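PDB 1IQ0: arginyl-trna synthetase from Thermus thermophilus, which probably catalyses the ATP-dependent joining of L-arginine to tRNA(Arg), giving L-arginyl-tRNA(Arg), AMP and diphosphate. Local coordinates for residues V105-T110 / R141-L146; M276-V281 / P288-L293; L363-L368 / K379-A384; Y385-L390 / K452-F457. One frame throughout, in Å; residues are numbered along the deposited sequence.

Contact 1 of 4, residues V105-T110 / R141-L146; sequences VLVEHT and REVLVL
Val105 packs on Arg141 at one end of a parallel strand pair in the Rossmann-like catalytic core, and Leu146 lies beside Glu108 at the other; Leu146 and Val105 are the two residues most covered here. Strand 104-108, helix 120-138 and strand 141-149 form a beta-alpha-beta crossover, and the pairing runs Val105 with Val143 through to Glu108 with Leu146. Backbone bonds alternate across the seam. Val105 N gives to Glu142 O at 2.8 Å, Val107 N does the same to Leu144 O, and Leu146 N returns one to Val107 O at 2.8 Å.

At the start of the pair, Val105 meets a flat cation. With chi1 at 172°, its CG2 lies anti to the carbonyl carbon and is the methyl turned to Arg141, over one face of the guanidinium, 3.4 Å from NH2 and nearer the rim than the middle. Two bends in the arginine chain, at chi2 (-50°) and chi3 (-64°), curl the group back over the methyl, and a salt bridge to Glu348 engages its polar end.

At the far end, Leu146 runs alongside Glu108, both pointing the same way, with CD2 of the leucine 3.9 Å from CG of the glutamate. The carboxylate itself goes on to Lys312. Helix 301-312 covers this face, Phe308 and Trp311 resting on Leu146. Leu106 bridges its neighbours on the same face: its CD1 touches Leu146 CB at 4.1 Å. That same methyl also packs against Leu144, 3.7 Å from CB and 3.4 Å from the carbonyl O that accepts from Val107 N.

Contact 2 of 4, residues M276-V281 / P288-L293; sequences MDASPV and PFFVLL
Asp277 lays its carboxylate almost flat against the ring of Phe289 across a beta hairpin formed by strands 274-277 and 289-291. The two planes are 8° apart, and Asp277 CG stands 4.2 Å from Phe289 CZ, over one face of the ring. Alongside, pointing the same way as the aspartate, Pro288 brings CG to 3.5 Å from Asp277 OD2, though the proline is poorly ordered. That oxygen also closes an Asx turn: Ser279 N reaches it at 3.0 Å from above the carboxylate plane, and Ser279 OG gives it a second bond at 2.7 Å from the same face. With an alanine at Asp277, both Ser279 donors would probably lose this acceptor and the Phe289 ring its flat partner, freeing the turn to shift.

The hairpin's other face carries Met276, paired with Phe290 by two backbone bonds. The Phe290 ring turns its edge to Ala278, whose CB lies near the ring plane, 3.7 Å from CE2. Helix 361-370 backs this face, Ala366 and Leu370 touching Ala278 and Met276 respectively. Met276 keeps CG anti to its backbone nitrogen (chi1 -177°) and bends only at chi3, which sends its methyl CE obliquely across Leu292, 4.1 Å from CD2.

Contact 3 of 4, residues L363-L368 / K379-A384; sequences LVRAAL and KAHHLA
Arg365 stands with chi1 at -110°, away from any staggered position, and a bend at chi2 (67°) brings the chain across to Ala380. The side chain is poorly ordered, so the unusual first torsion should not be read as strain. Val364 is turned differently: with chi1 at -51°, its CG2 falls between the backbone nitrogen and the carbonyl carbon, and this is the branch that meets the strand.

Helical residues 363-368 run almost exactly antiparallel to strand residues 380-384, the axes of these short segments 9.3 Å apart. They belong to helix 361-370, the longer of the two helices in the crossover connection between parallel strands 348-354 and 380-390, within the Rossmann-like core. Ala380 is the hub of the meeting. Its CB faces the helix and receives Val364 CG2 at 3.9 Å and, from one turn further on, Leu368 CD1 at 4.2 Å. Strand 348-354 borders the alanine too, Thr349 touching its side chain, while Phe310 of helix 301-312 lies against Leu368.

Arg365 passes by this small apolar patch on its way to the backbone. NE comes to 3.1 Å from Ala380 O, the guanidinium being set obliquely to that oxygen. Beyond it, NH2 is 4.4 Å from His381 CD2 and 5.0 Å from His381 NE2.

The contact therefore combines two aliphatic side chains on the Ala380 methyl with a long, poorly ordered arginine laid across the strand's backbone, which accounts for most of the helix's share; the nearby arginine would probably disfavour protonation of His381.

Contact 4 of 4, residues Y385-L390 / K452-F457; sequences YETVLL and KKQIDF
Val388-Leu390 and Ile455-Phe457 run parallel, their strand axes 4.5 Å apart and inclined at 26°. Backbone bonds join Ile455 N to Thr387 O, Leu389 N to Ile455 O (2.7 Å) and Phe457 N to Leu389 O.

In the break within strand 380-390, Glu386 leans over the neighbouring backbone, its CG 3.0 Å from Lys452 O. The chain bends at chi2 (-55°), turning the carboxylate back toward its own main chain, where OE1 accepts from Thr387 N at 2.9 Å on the anti side. OE2 pairs with Arg356, giving each carboxylate oxygen its own partner. In place of Glu386, a leucine would probably leave Arg356 without its carboxylate mate and the Thr387 N-H without this acceptor.

Gln454 stretches out next to Thr387, the two pointing the same way, and its CG sits 3.2 Å from Thr387 O. The side chain of Leu389, the most covered residue here, crosses Gln454 at a slant, CD1 4.0 Å from Gln454 OE1, on the face it shares with Asp456. There Asp456 turns its carboxylate to Gly392 N and Arg458. On the face of Val388, Leu390, Ile455 and Phe457 the contacts are apolar: Leu390 CD1 comes in the plane of the Phe457 ring, at its edge, 3.8 Å from CD2. Met446 of helix 430-448 lies against both Val388 and Ile455 on that face.

Strand 455-457 is the outermost on this side of the mixed sheet, added in parallel to 380-390 after a long helical excursion, as suits the alpha/beta Rossmann-like core of a class I synthetase.

How the contacts relate
Contacts 1, 3 and 4 all reach one mixed sheet, in which strand 104-108 and strand 380-390 are separated by 348-354. Contacts 3 and 4 share strand 380-390, adjoining in sequence although their centres are 24 Å apart. Segment 105-110 ends two residues before the predicted HIGH region, Val112-His122, a signature of class I active sites; the nearest atoms of contacts 1 and 4 are about 6 Å apart, and Arg124, just past that region, bonds to Lys453 O. Contact 2 is the outlier, its centre 28 Å from that of contact 1, yet it touches contact 3: Val281 CG2 meets Ala366 CB at 3.4 Å, and Phe290 CG meets Leu363 CD1 at 3.8 Å.

Contact 1 of 4, residues V105-T110 / R141-L146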
loop_
_atom_site.group_PDB
_atom_site.type_symbol
_atom_site.label_atom_id
_atom_site.label_comp_id
_atom_site.label_asym_id
_atom_site.label_seq_id
_atom_site.Cartn_x
_atom_site.Cartn_y
_atom_site.Cartn_z
ATOM N N VAL A 105 2.750 -11.632 -6.919
ATOM C CA VAL A 105 2.718 -10.194 -7.136
ATOM C C VAL A 105 3.835 -9.760 -6.186
ATOM O O VAL A 105 3.712 -9.886 -4.976
ATOM C CB VAL A 105 1.380 -9.559 -6.698
ATOM C CG1 VAL A 105 1.489 -8.048 -6.769
ATOM C CG2 VAL A 105 0.248 -10.031 -7.615
ATOM N N LEU A 106 4.941 -9.289 -6.741
ATOM C CA LEU A 106 6.084 -8.891 -5.929
ATOM C C LEU A 106 6.081 -7.401 -5.642
ATOM O O LEU A 106 6.206 -6.576 -6.551
ATOM C CB LEU A 106 7.378 -9.280 -6.640
ATOM C CG LEU A 106 8.680 -9.140 -5.856
ATOM C CD1 LEU A 106 8.642 -10.040 -4.619
ATOM C CD2 LEU A 106 9.841 -9.530 -6.756
ATOM N N VAL A 107 5.934 -7.058 -4.369
ATOM C CA VAL A 107 5.920 -5.665 -3.963
ATOM C C VAL A 107 7.254 -5.261 -3.354
ATOM O O VAL A 107 7.713 -5.874 -2.392
ATOM C CB VAL A 107 4.810 -5.399 -2.917
ATOM C CG1 VAL A 107 4.800 -3.925 -2.524
ATOM C CG2 VAL A 107 3.457 -5.813 -3.486
ATOM N N GLU A 108 7.888 -4.242 -3.924
ATOM C CA GLU A 108 9.144 -3.756 -3.364
ATOM C C GLU A 108 8.912 -2.387 -2.744
ATOM O O GLU A 108 8.390 -1.478 -3.389
ATOM C CB GLU A 108 10.247 -3.623 -4.426
ATOM C CG GLU A 108 11.515 -2.974 -3.830
ATOM C CD GLU A 108 12.597 -2.658 -4.860
ATOM O OE1 GLU A 108 13.217 -1.584 -4.745
ATOM O OE2 GLU A 108 12.841 -3.477 -5.769
ATOM N N HIS A 109 9.286 -2.246 -1.484
ATOM C CA HIS A 109 9.141 -0.969 -0.808
ATOM C C HIS A 109 10.206 -0.837 0.271
ATOM O O HIS A 109 10.919 -1.805 0.557
ATOM C CB HIS A 109 7.715 -0.802 -0.254
ATOM C CG HIS A 109 7.357 -1.735 0.861
ATOM N ND1 HIS A 109 7.944 -1.663 2.107
ATOM C CD2 HIS A 109 6.387 -2.678 0.956
ATOM C CE1 HIS A 109 7.346 -2.515 2.922
ATOM N NE2 HIS A 109 6.398 -3.142 2.250
ATOM N N THR A 110 10.315 0.363 0.840
ATOM C CA THR A 110 11.313 0.696 1.855
ATOM C C THR A 110 12.618 0.853 1.066
ATOM O O THR A 110 12.848 1.902 0.467
ATOM C CB THR A 110 11.432 -0.404 2.938
ATOM O OG1 THR A 110 10.134 -0.685 3.476
ATOM C CG2 THR A 110 12.337 0.071 4.089
ATOM N N ARG A 141 -4.623 -12.231 -3.918
ATOM C CA ARG A 141 -3.344 -12.381 -4.605
ATOM C C ARG A 141 -2.255 -13.005 -3.746
ATOM O O ARG A 141 -2.234 -12.835 -2.522
ATOM C CB ARG A 141 -2.853 -11.023 -5.123
ATOM C CG ARG A 141 -3.857 -10.287 -6.011
ATOM C CD ARG A 141 -4.396 -11.182 -7.121
ATOM N NE ARG A 141 -3.368 -11.617 -8.064
ATOM C CZ ARG A 141 -2.844 -10.846 -9.013
ATOM N NH1 ARG A 141 -3.247 -9.590 -9.149
ATOM N NH2 ARG A 141 -1.927 -11.338 -9.838
ATOM N N GLU A 142 -1.360 -13.743 -4.402
ATOM C CA GLU A 142 -0.225 -14.370 -3.731
ATOM C C GLU A 142 0.818 -13.257 -3.729
ATOM O O GLU A 142 1.365 -12.900 -4.776
ATOM C CB GLU A 142 0.278 -15.578 -4.523
ATOM C CG GLU A 142 1.445 -16.285 -3.854
ATOM C CD GLU A 142 1.948 -17.476 -4.639
ATOM O OE1 GLU A 142 2.877 -18.150 -4.150
ATOM O OE2 GLU A 142 1.422 -17.741 -5.740
ATOM N N VAL A 143 1.083 -12.713 -2.547
ATOM C CA VAL A 143 1.987 -11.578 -2.400
ATOM C C VAL A 143 3.295 -11.828 -1.664
ATOM O O VAL A 143 3.340 -12.555 -0.675
ATOM C CB VAL A 143 1.244 -10.415 -1.678
ATOM C CG1 VAL A 143 2.169 -9.221 -1.476
ATOM C CG2 VAL A 143 0.016 -10.021 -2.484
ATOM N N LEU A 144 4.356 -11.203 -2.162
ATOM C CA LEU A 144 5.673 -11.295 -1.544
ATOM C C LEU A 144 6.237 -9.884 -1.480
ATOM O O LEU A 144 6.158 -9.130 -2.453
ATOM C CB LEU A 144 6.605 -12.193 -2.360
ATOM C CG LEU A 144 6.322 -13.696 -2.328
ATOM C CD1 LEU A 144 7.359 -14.409 -3.200
ATOM C CD2 LEU A 144 6.377 -14.224 -0.891
ATOM N N VAL A 145 6.786 -9.524 -0.327
ATOM C CA VAL A 145 7.357 -8.198 -0.124
ATOM C C VAL A 145 8.886 -8.274 -0.123
ATOM O O VAL A 145 9.491 -9.022 0.647
ATOM C CB VAL A 145 6.852 -7.593 1.210
ATOM C CG1 VAL A 145 7.612 -6.309 1.540
ATOM C CG2 VAL A 145 5.360 -7.300 1.102
ATOM N N LEU A 146 9.502 -7.492 -0.996
ATOM C CA LEU A 146 10.952 -7.479 -1.107
ATOM C C LEU A 146 11.522 -6.138 -0.670
ATOM O O LEU A 146 10.958 -5.091 -0.979
ATOM C CB LEU A 146 11.359 -7.763 -2.558
ATOM C CG LEU A 146 12.845 -7.774 -2.945
ATOM C CD1 LEU A 146 13.006 -8.528 -4.252
ATOM C CD2 LEU A 146 13.381 -6.342 -3.084
#

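Contact 2 of 4, residues M276-V281 / P288-L293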
loop_
_atom_site.group_PDB
_atom_site.type_symbol
_atom_site.label_atom_id
_atom_site.label_comp_id
_atom_site.label_asym_id
_atom_site.label_seq_id
_atom_site.Cartn_x
_atom_site.Cartn_y
_atom_site.Cartn_z
ATOM N N MET A 276 19.703 0.995 -26.216
ATOM C CA MET A 276 18.462 0.276 -26.469
ATOM C C MET A 276 17.488 1.242 -27.144
ATOM O O MET A 276 17.160 2.293 -26.586
ATOM C CB MET A 276 17.844 -0.213 -25.155
ATOM C CG MET A 276 16.577 -1.035 -25.345
ATOM S SD MET A 276 15.717 -1.390 -23.802
ATOM C CE MET A 276 16.811 -2.597 -23.085
ATOM N N ASP A 277 17.037 0.893 -28.343
ATOM C CA ASP A 277 16.086 1.733 -29.071
ATOM C C ASP A 277 14.684 1.322 -28.649
ATOM O O ASP A 277 14.187 0.268 -29.051
ATOM C CB ASP A 277 16.262 1.542 -30.584
ATOM C CG ASP A 277 15.275 2.369 -31.406
ATOM O OD1 ASP A 277 15.204 2.150 -32.632
ATOM O OD2 ASP A 277 14.576 3.231 -30.831
ATOM N N ALA A 278 14.049 2.155 -27.832
ATOM C CA ALA A 278 12.705 1.872 -27.337
ATOM C C ALA A 278 11.576 2.343 -28.261
ATOM O O ALA A 278 10.402 2.123 -27.955
ATOM C CB ALA A 278 12.526 2.504 -25.952
ATOM N N SER A 279 11.913 2.977 -29.381
ATOM C CA SER A 279 10.877 3.483 -30.286
ATOM C C SER A 279 9.912 2.439 -30.853
ATOM O O SER A 279 8.726 2.718 -31.022
ATOM C CB SER A 279 11.504 4.284 -31.438
ATOM O OG SER A 279 12.271 3.465 -32.304
ATOM N N PRO A 280 10.396 1.222 -31.148
ATOM C CA PRO A 280 9.490 0.206 -31.694
ATOM C C PRO A 280 8.414 -0.303 -30.735
ATOM O O PRO A 280 7.498 -1.015 -31.147
ATOM C CB PRO A 280 10.443 -0.901 -32.144
ATOM C CG PRO A 280 11.586 -0.766 -31.203
ATOM C CD PRO A 280 11.782 0.725 -31.115
ATOM N N VAL A 281 8.519 0.056 -29.461
ATOM C CA VAL A 281 7.531 -0.380 -28.478
ATOM C C VAL A 281 6.906 0.812 -27.772
ATOM O O VAL A 281 5.818 0.708 -27.212
ATOM C CB VAL A 281 8.152 -1.316 -27.411
ATOM C CG1 VAL A 281 8.679 -2.577 -28.070
ATOM C CG2 VAL A 281 9.261 -0.598 -26.665
ATOM N N PRO A 288 14.527 8.056 -28.352
ATOM C CA PRO A 288 14.111 6.744 -27.843
ATOM C C PRO A 288 15.274 5.842 -27.452
ATOM O O PRO A 288 15.111 4.628 -27.331
ATOM C CB PRO A 288 13.330 6.173 -29.014
ATOM C CG PRO A 288 14.176 6.616 -30.173
ATOM C CD PRO A 288 14.501 8.067 -29.828
ATOM N N PHE A 289 16.444 6.435 -27.249
ATOM C CA PHE A 289 17.620 5.660 -26.896
ATOM C C PHE A 289 18.014 5.698 -25.424
ATOM O O PHE A 289 18.444 6.730 -24.909
ATOM C CB PHE A 289 18.807 6.108 -27.752
ATOM C CG PHE A 289 18.666 5.766 -29.207
ATOM C CD1 PHE A 289 17.668 6.347 -29.977
ATOM C CD2 PHE A 289 19.525 4.851 -29.805
ATOM C CE1 PHE A 289 17.528 6.020 -31.325
ATOM C CE2 PHE A 289 19.393 4.516 -31.149
ATOM C CZ PHE A 289 18.394 5.101 -31.911
ATOM N N PHE A 290 17.845 4.562 -24.752
ATOM C CA PHE A 290 18.228 4.420 -23.351
ATOM C C PHE A 290 19.644 3.846 -23.402
ATOM O O PHE A 290 19.895 2.865 -24.110
ATOM C CB PHE A 290 17.323 3.417 -22.626
ATOM C CG PHE A 290 15.953 3.940 -22.297
ATOM C CD1 PHE A 290 15.771 4.861 -21.266
ATOM C CD2 PHE A 290 14.836 3.496 -23.005
ATOM C CE1 PHE A 290 14.496 5.332 -20.942
ATOM C CE2 PHE A 290 13.561 3.958 -22.690
ATOM C CZ PHE A 290 13.389 4.879 -21.654
ATOM N N VAL A 291 20.574 4.452 -22.675
ATOM C CA VAL A 291 21.939 3.945 -22.674
ATOM C C VAL A 291 22.064 2.831 -21.641
ATOM O O VAL A 291 21.648 2.999 -20.499
ATOM C CB VAL A 291 22.954 5.055 -22.336
ATOM C CG1 VAL A 291 24.369 4.485 -22.348
ATOM C CG2 VAL A 291 22.828 6.194 -23.337
ATOM N N LEU A 292 22.612 1.688 -22.054
ATOM C CA LEU A 292 22.805 0.557 -21.151
ATOM C C LEU A 292 24.258 0.595 -20.675
ATOM O O LEU A 292 24.527 0.533 -19.474
ATOM C CB LEU A 292 22.506 -0.768 -21.871
ATOM C CG LEU A 292 21.069 -0.972 -22.385
ATOM C CD1 LEU A 292 20.958 -2.284 -23.147
ATOM C CD2 LEU A 292 20.103 -0.972 -21.213
ATOM N N LEU A 293 25.186 0.702 -21.625
ATOM C CA LEU A 293 26.615 0.788 -21.324
ATOM C C LEU A 293 27.184 2.060 -21.945
ATOM O O LEU A 293 27.019 2.294 -23.141
ATOM C CB LEU A 293 27.376 -0.417 -21.893
ATOM C CG LEU A 293 27.175 -1.796 -21.257
ATOM C CD1 LEU A 293 28.023 -2.829 -21.989
ATOM C CD2 LEU A 293 27.563 -1.745 -19.792
#

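Contact 3 of 4, residues L363-L368 / K379-A384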
loop_
_atom_site.group_PDB
_atom_site.type_symbol
_atom_site.label_atom_id
_atom_site.label_comp_id
_atom_site.label_asym_id
_atom_site.label_seq_id
_atom_site.Cartn_x
_atom_site.Cartn_y
_atom_site.Cartn_z
ATOM N N LEU A 363 11.259 2.496 -19.426
ATOM C CA LEU A 363 12.506 1.732 -19.487
ATOM C C LEU A 363 12.310 0.221 -19.377
ATOM O O LEU A 363 12.595 -0.513 -20.323
ATOM C CB LEU A 363 13.472 2.184 -18.382
ATOM C CG LEU A 363 14.748 1.343 -18.189
ATOM C CD1 LEU A 363 15.738 1.581 -19.328
ATOM C CD2 LEU A 363 15.382 1.702 -16.861
ATOM N N VAL A 364 11.836 -0.250 -18.227
ATOM C CA VAL A 364 11.652 -1.688 -18.049
ATOM C C VAL A 364 10.559 -2.213 -18.958
ATOM O O VAL A 364 10.639 -3.339 -19.458
ATOM C CB VAL A 364 11.315 -2.057 -16.581
ATOM C CG1 VAL A 364 12.332 -1.433 -15.647
ATOM C CG2 VAL A 364 9.914 -1.619 -16.239
ATOM N N ARG A 365 9.541 -1.388 -19.176
ATOM C CA ARG A 365 8.430 -1.759 -20.045
ATOM C C ARG A 365 8.985 -2.136 -21.411
ATOM O O ARG A 365 8.743 -3.234 -21.914
ATOM C CB ARG A 365 7.457 -0.585 -20.201
ATOM C CG ARG A 365 6.106 -0.779 -19.526
ATOM C CD ARG A 365 6.223 -0.828 -18.009
ATOM N NE ARG A 365 4.933 -1.080 -17.367
ATOM C CZ ARG A 365 3.885 -0.263 -17.433
ATOM N NH1 ARG A 365 3.963 0.873 -18.113
ATOM N NH2 ARG A 365 2.753 -0.583 -16.817
ATOM N N ALA A 366 9.742 -1.213 -21.999
ATOM C CA ALA A 366 10.336 -1.423 -23.314
ATOM C C ALA A 366 11.323 -2.577 -23.295
ATOM O O ALA A 366 11.387 -3.358 -24.246
ATOM C CB ALA A 366 11.039 -0.148 -23.778
ATOM N N ALA A 367 12.093 -2.682 -22.210
ATOM C CA ALA A 367 13.078 -3.744 -22.085
ATOM C C ALA A 367 12.385 -5.101 -22.059
ATOM O O ALA A 367 12.818 -6.046 -22.730
ATOM C CB ALA A 367 13.915 -3.545 -20.825
ATOM N N LEU A 368 11.310 -5.204 -21.285
ATOM C CA LEU A 368 10.575 -6.460 -21.216
ATOM C C LEU A 368 9.985 -6.815 -22.588
ATOM O O LEU A 368 10.003 -7.973 -22.987
ATOM C CB LEU A 368 9.464 -6.376 -20.161
ATOM C CG LEU A 368 9.902 -6.507 -18.700
ATOM C CD1 LEU A 368 8.790 -6.017 -17.789
ATOM C CD2 LEU A 368 10.254 -7.960 -18.389
ATOM N N LYS A 379 2.796 -5.476 -16.763
ATOM C CA LYS A 379 2.618 -5.843 -15.366
ATOM C C LYS A 379 3.692 -5.317 -14.428
ATOM O O LYS A 379 3.788 -5.754 -13.282
ATOM C CB LYS A 379 2.511 -7.365 -15.245
ATOM C CG LYS A 379 1.308 -7.950 -15.979
ATOM C CD LYS A 379 0.008 -7.328 -15.485
ATOM C CE LYS A 379 -1.205 -7.895 -16.207
ATOM N NZ LYS A 379 -2.470 -7.262 -15.725
ATOM N N ALA A 380 4.502 -4.381 -14.910
ATOM C CA ALA A 380 5.550 -3.797 -14.081
ATOM C C ALA A 380 5.032 -2.440 -13.622
ATOM O O ALA A 380 5.153 -1.447 -14.336
ATOM C CB ALA A 380 6.830 -3.636 -14.889
ATOM N N HIS A 381 4.455 -2.398 -12.427
ATOM C CA HIS A 381 3.887 -1.155 -11.927
ATOM C C HIS A 381 4.761 -0.339 -10.992
ATOM O O HIS A 381 5.676 -0.844 -10.347
ATOM C CB HIS A 381 2.559 -1.439 -11.219
ATOM C CG HIS A 381 1.635 -2.313 -12.003
ATOM N ND1 HIS A 381 1.378 -3.621 -11.654
ATOM C CD2 HIS A 381 0.906 -2.068 -13.118
ATOM C CE1 HIS A 381 0.527 -4.144 -12.520
ATOM N NE2 HIS A 381 0.225 -3.222 -13.418
ATOM N N HIS A 382 4.434 0.941 -10.927
ATOM C CA HIS A 382 5.114 1.896 -10.069
ATOM C C HIS A 382 4.053 2.588 -9.219
ATOM O O HIS A 382 2.969 2.925 -9.700
ATOM C CB HIS A 382 5.848 2.960 -10.898
ATOM C CG HIS A 382 7.288 2.644 -11.166
ATOM N ND1 HIS A 382 8.144 3.538 -11.773
ATOM C CD2 HIS A 382 8.025 1.538 -10.904
ATOM C CE1 HIS A 382 9.346 2.998 -11.872
ATOM N NE2 HIS A 382 9.301 1.785 -11.353
ATOM N N LEU A 383 4.365 2.784 -7.950
ATOM C CA LEU A 383 3.463 3.477 -7.058
ATOM C C LEU A 383 4.312 4.648 -6.572
ATOM O O LEU A 383 5.098 4.518 -5.629
ATOM C CB LEU A 383 3.042 2.564 -5.898
ATOM C CG LEU A 383 1.924 3.065 -4.976
ATOM C CD1 LEU A 383 0.774 3.599 -5.814
ATOM C CD2 LEU A 383 1.448 1.934 -4.068
ATOM N N ALA A 384 4.185 5.779 -7.258
ATOM C CA ALA A 384 4.950 6.975 -6.922
ATOM C C ALA A 384 4.198 7.835 -5.915
ATOM O O ALA A 384 2.982 7.990 -6.003
ATOM C CB ALA A 384 5.243 7.779 -8.188
#

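Contact 4 of 4, residues Y385-L390 / K452-F457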
loop_
_atom_site.group_PDB
_atom_site.type_symbol
_atom_site.label_atom_id
_atom_site.label_comp_id
_atom_site.label_asym_id
_atom_site.label_seq_id
_atom_site.Cartn_x
_atom_site.Cartn_y
_atom_site.Cartn_z
ATOM N N TYR A 385 4.928 8.401 -4.963
ATOM C CA TYR A 385 4.299 9.225 -3.943
ATOM C C TYR A 385 4.983 10.573 -3.768
ATOM O O TYR A 385 6.173 10.722 -4.043
ATOM C CB TYR A 385 4.297 8.468 -2.618
ATOM C CG TYR A 385 5.679 8.078 -2.165
ATOM C CD1 TYR A 385 6.472 8.965 -1.435
ATOM C CD2 TYR A 385 6.209 6.820 -2.485
ATOM C CE1 TYR A 385 7.758 8.607 -1.031
ATOM C CE2 TYR A 385 7.490 6.457 -2.085
ATOM C CZ TYR A 385 8.256 7.351 -1.358
ATOM O OH TYR A 385 9.510 6.981 -0.932
ATOM N N GLU A 386 4.213 11.554 -3.311
ATOM C CA GLU A 386 4.730 12.896 -3.079
ATOM C C GLU A 386 5.420 13.031 -1.725
ATOM O O GLU A 386 5.399 12.119 -0.896
ATOM C CB GLU A 386 3.603 13.925 -3.170
ATOM C CG GLU A 386 3.491 14.619 -4.513
ATOM C CD GLU A 386 4.793 15.283 -4.940
ATOM O OE1 GLU A 386 5.645 15.567 -4.070
ATOM O OE2 GLU A 386 4.954 15.533 -6.154
ATOM N N THR A 387 6.016 14.198 -1.518
ATOM C CA THR A 387 6.751 14.531 -0.303
ATOM C C THR A 387 5.859 14.603 0.932
ATOM O O THR A 387 4.658 14.855 0.838
ATOM C CB THR A 387 7.440 15.905 -0.452
ATOM O OG1 THR A 387 8.126 15.963 -1.708
ATOM C CG2 THR A 387 8.438 16.133 0.670
ATOM N N VAL A 388 6.476 14.391 2.089
ATOM C CA VAL A 388 5.788 14.461 3.361
ATOM C C VAL A 388 6.471 15.526 4.211
ATOM O O VAL A 388 7.680 15.467 4.443
ATOM C CB VAL A 388 5.844 13.122 4.130
ATOM C CG1 VAL A 388 5.235 13.305 5.521
ATOM C CG2 VAL A 388 5.087 12.052 3.367
ATOM N N LEU A 389 5.692 16.505 4.659
ATOM C CA LEU A 389 6.212 17.578 5.499
ATOM C C LEU A 389 5.919 17.242 6.958
ATOM O O LEU A 389 4.980 16.500 7.253
ATOM C CB LEU A 389 5.535 18.909 5.143
ATOM C CG LEU A 389 5.598 19.371 3.687
ATOM C CD1 LEU A 389 4.798 20.654 3.510
ATOM C CD2 LEU A 389 7.046 19.591 3.294
ATOM N N LEU A 390 6.730 17.778 7.863
ATOM C CA LEU A 390 6.525 17.565 9.294
ATOM C C LEU A 390 6.249 18.943 9.898
ATOM O O LEU A 390 7.139 19.795 9.961
ATOM C CB LEU A 390 7.763 16.943 9.946
ATOM C CG LEU A 390 7.631 16.707 11.461
ATOM C CD1 LEU A 390 6.464 15.762 11.739
ATOM C CD2 LEU A 390 8.923 16.119 12.009
ATOM N N LYS A 452 -0.215 11.044 -5.238
ATOM C CA LYS A 452 0.186 12.191 -6.051
ATOM C C LYS A 452 0.124 13.513 -5.288
ATOM O O LYS A 452 0.702 14.515 -5.713
ATOM C CB LYS A 452 -0.705 12.268 -7.294
ATOM C CG LYS A 452 -0.537 11.080 -8.236
ATOM C CD LYS A 452 -1.874 10.482 -8.678
ATOM C CE LYS A 452 -2.530 9.648 -7.578
ATOM N NZ LYS A 452 -2.938 10.458 -6.402
ATOM N N LYS A 453 -0.584 13.515 -4.164
ATOM C CA LYS A 453 -0.710 14.718 -3.351
ATOM C C LYS A 453 0.286 14.712 -2.204
ATOM O O LYS A 453 0.609 13.665 -1.648
ATOM C CB LYS A 453 -2.132 14.852 -2.796
ATOM C CG LYS A 453 -3.163 15.330 -3.811
ATOM C CD LYS A 453 -4.561 15.370 -3.195
ATOM C CE LYS A 453 -5.508 16.269 -3.982
ATOM N NZ LYS A 453 -5.633 15.895 -5.415
ATOM N N GLN A 454 0.767 15.901 -1.863
ATOM C CA GLN A 454 1.727 16.098 -0.785
ATOM C C GLN A 454 1.021 15.979 0.578
ATOM O O GLN A 454 -0.159 16.307 0.701
ATOM C CB GLN A 454 2.342 17.489 -0.939
ATOM C CG GLN A 454 3.719 17.675 -0.350
ATOM C CD GLN A 454 4.309 19.027 -0.715
ATOM O OE1 GLN A 454 3.814 20.073 -0.288
ATOM N NE2 GLN A 454 5.366 19.012 -1.520
ATOM N N ILE A 455 1.741 15.506 1.591
ATOM C CA ILE A 455 1.173 15.369 2.933
ATOM C C ILE A 455 1.917 16.248 3.942
ATOM O O ILE A 455 3.131 16.401 3.864
ATOM C CB ILE A 455 1.276 13.913 3.457
ATOM C CG1 ILE A 455 0.461 12.965 2.584
ATOM C CG2 ILE A 455 0.781 13.839 4.890
ATOM C CD1 ILE A 455 0.645 11.510 2.964
ATOM N N ASP A 456 1.183 16.825 4.884
ATOM C CA ASP A 456 1.795 17.632 5.940
ATOM C C ASP A 456 1.392 16.947 7.242
ATOM O O ASP A 456 0.256 17.086 7.691
ATOM C CB ASP A 456 1.258 19.070 5.934
ATOM C CG ASP A 456 1.988 19.973 6.929
ATOM O OD1 ASP A 456 2.693 19.447 7.810
ATOM O OD2 ASP A 456 1.854 21.215 6.835
ATOM N N PHE A 457 2.313 16.196 7.839
ATOM C CA PHE A 457 2.017 15.494 9.082
ATOM C C PHE A 457 2.153 16.391 10.308
ATOM O O PHE A 457 3.258 16.818 10.654
ATOM C CB PHE A 457 2.937 14.284 9.255
ATOM C CG PHE A 457 2.610 13.447 10.465
ATOM C CD1 PHE A 457 1.587 12.498 10.416
ATOM C CD2 PHE A 457 3.282 13.643 11.666
ATOM C CE1 PHE A 457 1.236 11.756 11.549
ATOM C CE2 PHE A 457 2.941 12.909 12.808
ATOM C CZ PHE A 457 1.908 11.961 12.747
#